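Local coordinates for insecticidal crystal protein Cry7Cal (Bacillus thuringiensis, PDB 5ZI1) that is an insecticidal delta endotoxin active against locusts, and probably acts by binding receptors of the insect gut and forming pores in its membrane, at residues H151-L154 / L155-E159; I235-A238 / R239-P242; A99-N102 / N103-D106. All blocks are in the same frame, centred on the assembly; numbering follows the deposited sequence.

Contact 1. Residues H151-L154 / L155-E159; sequences HLFL and LKNAE
Leu155 lies one helical turn beyond His151, and the two side chains meet on one side of helix 141-165. The apolar part of the contact is a CH-pi interaction. Leu155 CD1 sits over a face of the His151 imidazole, 3.9 Å from the ring centroid and displaced toward the rim. Of the ring atoms His151 NE2 comes closest to Leu155 CD1, at 3.6 Å. His151 CG is anti to the backbone N (chi1 -171°), which swings the ring along the helix to meet the leucine. Aromatic neighbours Phe124 and Tyr182 also meet this ring.

The backbone bonds are helical. Leu155 N donates to His151 O at 2.9 Å, and Lys156 N donates to Leu152 O at 3.2 Å. Asn157 N donates to Leu154 O, three residues back, at 3.0 Å, an i to i+3 bond within the helix.

The polar side chains find their partners on neighbouring parts of the bundle. His151 ND1 pairs with Tyr186 OH and NE2 with Glu121 OE2. Asn157 places ND2 over the rim of the Phe153 ring, 4.3 Å from Phe153 CZ, while its OD1 bonds Tyr93 OH. Lys156 runs out extended to His30 O.

This is a buried part of helix 141-165, which is packed among helices 33-47, 107-127 and 169-202, consistent with the central helix of the N-terminal bundle in three-domain Cry toxins. Bonds at both imidazole nitrogens fix the rotation of the His151 ring, and the leucine methyl packs on its face. The nearby carboxylate of Glu121 would be expected to favour a protonated NE2.

Contact 2. Residues I235-A238 / R239-P242; sequences IYDA and RTYP
Asp237 and Tyr241 carry most of this turn, with Ala238 between them. The Asp237 carboxylate folds over the residues that follow it. Asp237 OD1 accepts from Thr240 N at 3.1 Å in a nearly straight bond (167°), and more weakly from Arg239 N. Asp237 OD2 takes the hydroxyl of Thr240, with Thr240 OG1 at 2.6 Å. Both Thr240 donors come from above the carboxylate plane. Asp237 CG is anti to its own N (chi1 180°), which carries the group forward over the turn.

Tyr241 closes the turn. Tyr241 N donates to Asp237 O at 2.9 Å. Its ring lies with one face under Ile235 CG1, which stands 4.0 Å from the ring centroid, almost over the centre. Ala238 adds its carbonyl, with Ala238 O 3.3 Å from Pro242 CA.

The loop leads from the helical N-terminal domain toward strand 245-246. Tyr241 OH reaches Glu596 and Tyr561, and Arg239 pairs with Asp173 and Glu159. The side-chain and backbone bonds to Asp237 follow the pattern of an Asx motif, with the Thr240 hydroxyl added at OD2. They hold the turn compact where the helical bundle meets the C-terminal beta region.

Contact 3. Residues A99-N102 / N103-D106; sequences AWQN and NRSD
Trp100 and Arg104 stack where helix 73-101 ends. The guanidinium lies flat on the indole, with centres 4.4 Å apart and planes inclined by 27°. Trp100 CH2 stands over the middle of the guanidinium, 3.7 Å from Arg104 CZ. Nearer the backbone, Arg104 CG makes a CH-pi contact over the five-membered ring. Extended from CG to NE, the arginine chain passes over the indole from its five-membered ring to its six-membered ring.

Hydrogen bonds hold the guanidinium at its edge. Gln101 OE1 lies in its plane and accepts from two nitrogens, Arg104 NH2 at 2.9 Å and Arg104 NE at 3.2 Å. The NE donor comes nearly in line with the amide C=O. Gln101 bends at chi2 (84°), which brings its amide alongside the arginine, with amide and guanidinium planes 44° apart. Arg104 NH1 forms a salt bridge with Glu164.

The backbone bonds close the helix and start the turn. Asn103 N donates to Trp100 O at 3.0 Å. A type I beta turn follows from Asn103 to Asp106, with Asp106 N bonded to Asn103 O. Asp106 is the N-cap of helix 107-127, and its OD1 accepts from Lys109 N.

A water completes the set. It accepts from Trp100 NE1 at 3.0 Å and donates to Arg104 O.

The connection is the tight turn of an alpha-helical hairpin formed by helices 73-101 and 107-127. Stack, side-on grip and salt bridge together fix the orientation of the guanidinium, and its positive charge is probably stabilised by Glu164 and by the indole face.

Following the chain, contact 3 comes first. It closes the tight connection between helices 73-101 and 107-127. Contact 1 follows within helix 141-165 and closes no loop, and contact 2 closes a turn after helix 232-235. The three are in series, so none nests in or crosses another. Contacts 1 and 2 touch, with centres about 10 Å apart. Glu159 OE2 and Arg239 NE form a salt bridge, and Leu152 packs on the Tyr236 ring. This ties helix 141-165 to the segment leading out of the helical domain. Contact 3 stands apart, its centre about 19 Å from that of contact 1 and 25 Å from that of contact 2.

Contact 1. Residues H151-L154 / L155-E159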
loop_
_atom_site.group_PDB
_atom_site.type_symbol
_atom_site.label_atom_id
_atom_site.label_comp_id
_atom_site.label_asym_id
_atom_site.label_seq_id
_atom_site.Cartn_x
_atom_site.Cartn_y
_atom_site.Cartn_z
ATOM N N HIS A 151 0.003 -11.253 16.167
ATOM C CA HIS A 151 0.834 -11.297 17.369
ATOM C C HIS A 151 1.085 -9.894 17.895
ATOM O O HIS A 151 0.880 -9.615 19.079
ATOM C CB HIS A 151 2.159 -12.005 17.054
ATOM C CG HIS A 151 3.005 -12.289 18.262
ATOM N ND1 HIS A 151 4.346 -12.600 18.172
ATOM C CD2 HIS A 151 2.699 -12.325 19.582
ATOM C CE1 HIS A 151 4.828 -12.809 19.385
ATOM N NE2 HIS A 151 3.846 -12.657 20.256
ATOM N N LEU A 152 1.508 -8.988 17.011
ATOM C CA LEU A 152 1.768 -7.610 17.418
ATOM C C LEU A 152 0.523 -6.966 18.008
ATOM O O LEU A 152 0.595 -6.251 19.025
ATOM C CB LEU A 152 2.268 -6.804 16.218
ATOM C CG LEU A 152 3.650 -7.274 15.783
ATOM C CD1 LEU A 152 4.116 -6.525 14.562
ATOM C CD2 LEU A 152 4.588 -7.072 16.947
ATOM N N PHE A 153 -0.631 -7.220 17.381
ATOM C CA PHE A 153 -1.885 -6.664 17.857
ATOM C C PHE A 153 -2.288 -7.268 19.191
ATOM O O PHE A 153 -2.773 -6.557 20.083
ATOM C CB PHE A 153 -2.980 -6.896 16.821
ATOM C CG PHE A 153 -4.349 -6.630 17.341
ATOM C CD1 PHE A 153 -4.719 -5.347 17.716
ATOM C CD2 PHE A 153 -5.259 -7.657 17.485
ATOM C CE1 PHE A 153 -5.980 -5.093 18.212
ATOM C CE2 PHE A 153 -6.527 -7.403 17.977
ATOM C CZ PHE A 153 -6.884 -6.123 18.343
ATOM N N LEU A 154 -2.121 -8.584 19.339
ATOM C CA LEU A 154 -2.372 -9.209 20.630
ATOM C C LEU A 154 -1.501 -8.590 21.725
ATOM O O LEU A 154 -1.956 -8.411 22.858
ATOM C CB LEU A 154 -2.123 -10.707 20.545
ATOM C CG LEU A 154 -2.319 -11.417 21.882
ATOM C CD1 LEU A 154 -3.761 -11.353 22.250
ATOM C CD2 LEU A 154 -1.800 -12.864 21.899
ATOM N N LEU A 155 -0.243 -8.266 21.408
ATOM C CA LEU A 155 0.652 -7.745 22.429
ATOM C C LEU A 155 0.186 -6.376 22.899
ATOM O O LEU A 155 0.373 -6.028 24.070
ATOM C CB LEU A 155 2.092 -7.699 21.895
ATOM C CG LEU A 155 2.819 -9.054 21.908
ATOM C CD1 LEU A 155 4.010 -9.123 20.952
ATOM C CD2 LEU A 155 3.238 -9.357 23.357
ATOM N N LYS A 156 -0.461 -5.611 22.010
ATOM C CA LYS A 156 -1.043 -4.334 22.408
ATOM C C LYS A 156 -2.004 -4.504 23.578
ATOM O O LYS A 156 -2.092 -3.631 24.447
ATOM C CB LYS A 156 -1.761 -3.690 21.216
ATOM C CG LYS A 156 -2.463 -2.375 21.540
ATOM C CD LYS A 156 -3.066 -1.728 20.288
ATOM C CE LYS A 156 -3.954 -0.540 20.642
ATOM N NZ LYS A 156 -4.209 0.358 19.484
ATOM N N ASN A 157 -2.732 -5.623 23.621
ATOM C CA ASN A 157 -3.717 -5.807 24.682
ATOM C C ASN A 157 -3.078 -5.708 26.072
ATOM O O ASN A 157 -3.692 -5.170 27.000
ATOM C CB ASN A 157 -4.442 -7.142 24.500
ATOM C CG ASN A 157 -5.473 -7.115 23.352
ATOM O OD1 ASN A 157 -6.517 -7.758 23.435
ATOM N ND2 ASN A 157 -5.166 -6.394 22.279
ATOM N N ALA A 158 -1.836 -6.189 26.237
ATOM C CA ALA A 158 -1.199 -6.108 27.555
ATOM C C ALA A 158 -1.037 -4.660 27.995
ATOM O O ALA A 158 -1.289 -4.322 29.162
ATOM C CB ALA A 158 0.161 -6.820 27.560
ATOM N N GLU A 159 -0.649 -3.775 27.071
ATOM C CA GLU A 159 -0.523 -2.378 27.464
ATOM C C GLU A 159 -1.879 -1.747 27.710
ATOM O O GLU A 159 -2.002 -0.864 28.566
ATOM C CB GLU A 159 0.267 -1.571 26.423
ATOM C CG GLU A 159 0.320 -0.078 26.802
ATOM C CD GLU A 159 1.625 0.256 27.538
ATOM O OE1 GLU A 159 2.532 -0.609 27.558
ATOM O OE2 GLU A 159 1.743 1.345 28.160
#

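Contact 2. Residues I235-A238 / R239-P242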
loop_
_atom_site.group_PDB
_atom_site.type_symbol
_atom_site.label_atom_id
_atom_site.label_comp_id
_atom_site.label_asym_id
_atom_site.label_seq_id
_atom_site.Cartn_x
_atom_site.Cartn_y
_atom_site.Cartn_z
ATOM N N ILE A 235 2.133 1.226 14.757
ATOM C CA ILE A 235 0.957 1.826 15.381
ATOM C C ILE A 235 0.388 0.944 16.494
ATOM O O ILE A 235 -0.325 1.444 17.372
ATOM C CB ILE A 235 -0.079 2.162 14.290
ATOM C CG1 ILE A 235 0.470 3.301 13.436
ATOM C CG2 ILE A 235 -1.423 2.575 14.879
ATOM C CD1 ILE A 235 -0.148 3.396 12.131
ATOM N N TYR A 236 0.734 -0.351 16.535
ATOM C CA TYR A 236 0.276 -1.154 17.660
ATOM C C TYR A 236 1.007 -0.796 18.953
ATOM O O TYR A 236 0.686 -1.365 20.007
ATOM C CB TYR A 236 0.454 -2.645 17.375
ATOM C CG TYR A 236 -0.357 -3.205 16.225
ATOM C CD1 TYR A 236 -1.667 -2.808 16.000
ATOM C CD2 TYR A 236 0.198 -4.135 15.361
ATOM C CE1 TYR A 236 -2.393 -3.330 14.953
ATOM C CE2 TYR A 236 -0.516 -4.652 14.305
ATOM C CZ TYR A 236 -1.809 -4.247 14.104
ATOM O OH TYR A 236 -2.524 -4.765 13.054
ATOM N N ASP A 237 1.985 0.107 18.872
ATOM C CA ASP A 237 2.676 0.672 20.032
ATOM C C ASP A 237 1.718 1.625 20.730
ATOM O O ASP A 237 1.568 2.783 20.332
ATOM C CB ASP A 237 3.948 1.376 19.568
ATOM C CG ASP A 237 4.739 2.010 20.701
ATOM O OD1 ASP A 237 4.192 2.193 21.811
ATOM O OD2 ASP A 237 5.916 2.368 20.454
ATOM N N ALA A 238 1.052 1.135 21.777
ATOM C CA ALA A 238 0.000 1.913 22.424
ATOM C C ALA A 238 0.527 3.093 23.231
ATOM O O ALA A 238 -0.272 3.946 23.632
ATOM C CB ALA A 238 -0.835 1.015 23.335
ATOM N N ARG A 239 1.832 3.164 23.490
ATOM C CA ARG A 239 2.376 4.355 24.133
ATOM C C ARG A 239 2.626 5.466 23.127
ATOM O O ARG A 239 2.375 6.638 23.422
ATOM C CB ARG A 239 3.672 4.022 24.865
ATOM C CG ARG A 239 3.444 3.330 26.172
ATOM C CD ARG A 239 4.747 2.896 26.819
ATOM N NE ARG A 239 4.437 1.813 27.734
ATOM C CZ ARG A 239 5.331 1.092 28.400
ATOM N NH1 ARG A 239 6.627 1.339 28.272
ATOM N NH2 ARG A 239 4.906 0.117 29.192
ATOM N N THR A 240 3.149 5.112 21.949
ATOM C CA THR A 240 3.380 6.095 20.902
ATOM C C THR A 240 2.073 6.497 20.232
ATOM O O THR A 240 1.952 7.625 19.739
ATOM C CB THR A 240 4.360 5.540 19.868
ATOM O OG1 THR A 240 5.483 4.955 20.533
ATOM C CG2 THR A 240 4.855 6.621 18.943
ATOM N N TYR A 241 1.080 5.614 20.245
ATOM C CA TYR A 241 -0.228 5.874 19.644
ATOM C C TYR A 241 -1.304 5.533 20.668
ATOM O O TYR A 241 -1.969 4.488 20.571
ATOM C CB TYR A 241 -0.395 5.097 18.338
ATOM C CG TYR A 241 0.645 5.476 17.295
ATOM C CD1 TYR A 241 1.839 4.762 17.175
ATOM C CD2 TYR A 241 0.444 6.556 16.443
ATOM C CE1 TYR A 241 2.801 5.119 16.224
ATOM C CE2 TYR A 241 1.399 6.919 15.493
ATOM C CZ TYR A 241 2.570 6.200 15.384
ATOM O OH TYR A 241 3.515 6.574 14.441
ATOM N N PRO A 242 -1.504 6.400 21.666
ATOM C CA PRO A 242 -2.529 6.153 22.688
ATOM C C PRO A 242 -3.945 6.494 22.260
ATOM O O PRO A 242 -4.869 6.324 23.067
ATOM C CB PRO A 242 -2.083 7.062 23.847
ATOM C CG PRO A 242 -1.447 8.226 23.163
ATOM C CD PRO A 242 -0.748 7.640 21.931
HETATM O O HOH W 1 -1.951 1.557 19.452
#

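Contact 3. Residues A99-N102 / N103-D106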
loop_
_atom_site.group_PDB
_atom_site.type_symbol
_atom_site.label_atom_id
_atom_site.label_comp_id
_atom_site.label_asym_id
_atom_site.label_seq_id
_atom_site.Cartn_x
_atom_site.Cartn_y
_atom_site.Cartn_z
ATOM N N ALA A 99 -15.844 -12.037 28.991
ATOM C CA ALA A 99 -16.325 -12.332 30.339
ATOM C C ALA A 99 -15.775 -11.343 31.356
ATOM O O ALA A 99 -16.474 -10.956 32.296
ATOM C CB ALA A 99 -15.953 -13.759 30.739
ATOM N N TRP A 100 -14.522 -10.922 31.190
ATOM C CA TRP A 100 -13.949 -9.987 32.149
ATOM C C TRP A 100 -14.521 -8.591 31.951
ATOM O O TRP A 100 -14.848 -7.895 32.922
ATOM C CB TRP A 100 -12.420 -9.965 32.031
ATOM C CG TRP A 100 -11.826 -8.703 32.612
ATOM C CD1 TRP A 100 -11.690 -8.392 33.933
ATOM C CD2 TRP A 100 -11.311 -7.583 31.882
ATOM N NE1 TRP A 100 -11.118 -7.148 34.071
ATOM C CE2 TRP A 100 -10.882 -6.631 32.825
ATOM C CE3 TRP A 100 -11.171 -7.294 30.524
ATOM C CZ2 TRP A 100 -10.326 -5.412 32.449
ATOM C CZ3 TRP A 100 -10.616 -6.081 30.157
ATOM C CH2 TRP A 100 -10.201 -5.158 31.115
ATOM N N GLN A 101 -14.645 -8.170 30.695
ATOM C CA GLN A 101 -15.165 -6.843 30.391
ATOM C C GLN A 101 -16.572 -6.642 30.954
ATOM O O GLN A 101 -16.916 -5.539 31.391
ATOM C CB GLN A 101 -15.131 -6.640 28.874
ATOM C CG GLN A 101 -16.169 -5.702 28.330
ATOM C CD GLN A 101 -15.740 -4.261 28.416
ATOM O OE1 GLN A 101 -14.997 -3.866 29.331
ATOM N NE2 GLN A 101 -16.189 -3.457 27.448
ATOM N N ASN A 102 -17.377 -7.695 30.997
ATOM C CA ASN A 102 -18.735 -7.608 31.506
ATOM C C ASN A 102 -18.842 -7.890 33.009
ATOM O O ASN A 102 -19.955 -8.015 33.530
ATOM C CB ASN A 102 -19.623 -8.564 30.715
ATOM C CG ASN A 102 -19.742 -8.155 29.257
ATOM O OD1 ASN A 102 -19.785 -6.962 28.938
ATOM N ND2 ASN A 102 -19.754 -9.139 28.362
ATOM N N ASN A 103 -17.721 -7.984 33.718
ATOM C CA ASN A 103 -17.769 -8.239 35.152
ATOM C C ASN A 103 -16.407 -7.917 35.756
ATOM O O ASN A 103 -15.838 -8.731 36.489
ATOM C CB ASN A 103 -18.165 -9.694 35.420
ATOM C CG ASN A 103 -18.452 -9.970 36.887
ATOM O OD1 ASN A 103 -18.419 -9.060 37.721
ATOM N ND2 ASN A 103 -18.686 -11.239 37.216
ATOM N N ARG A 104 -15.870 -6.737 35.438
ATOM C CA ARG A 104 -14.491 -6.380 35.763
ATOM C C ARG A 104 -14.123 -6.527 37.237
ATOM O O ARG A 104 -12.955 -6.754 37.568
ATOM C CB ARG A 104 -14.206 -4.951 35.337
ATOM C CG ARG A 104 -14.244 -4.752 33.856
ATOM C CD ARG A 104 -13.631 -3.422 33.533
ATOM N NE ARG A 104 -13.574 -3.196 32.099
ATOM C CZ ARG A 104 -12.690 -2.397 31.519
ATOM N NH1 ARG A 104 -11.796 -1.759 32.264
ATOM N NH2 ARG A 104 -12.701 -2.241 30.203
ATOM N N SER A 105 -15.098 -6.382 38.134
ATOM C CA SER A 105 -14.792 -6.481 39.555
ATOM C C SER A 105 -14.540 -7.916 39.998
ATOM O O SER A 105 -14.043 -8.118 41.110
ATOM C CB SER A 105 -15.921 -5.869 40.384
ATOM O OG SER A 105 -17.110 -6.647 40.318
ATOM N N ASP A 106 -14.864 -8.905 39.164
ATOM C CA ASP A 106 -14.700 -10.315 39.511
ATOM C C ASP A 106 -13.222 -10.690 39.416
ATOM O O ASP A 106 -12.648 -10.734 38.320
ATOM C CB ASP A 106 -15.566 -11.169 38.589
ATOM C CG ASP A 106 -15.493 -12.660 38.903
ATOM O OD1 ASP A 106 -14.379 -13.211 39.044
ATOM O OD2 ASP A 106 -16.571 -13.294 38.978
HETATM O O HOH W 2 -11.167 -5.440 36.483
#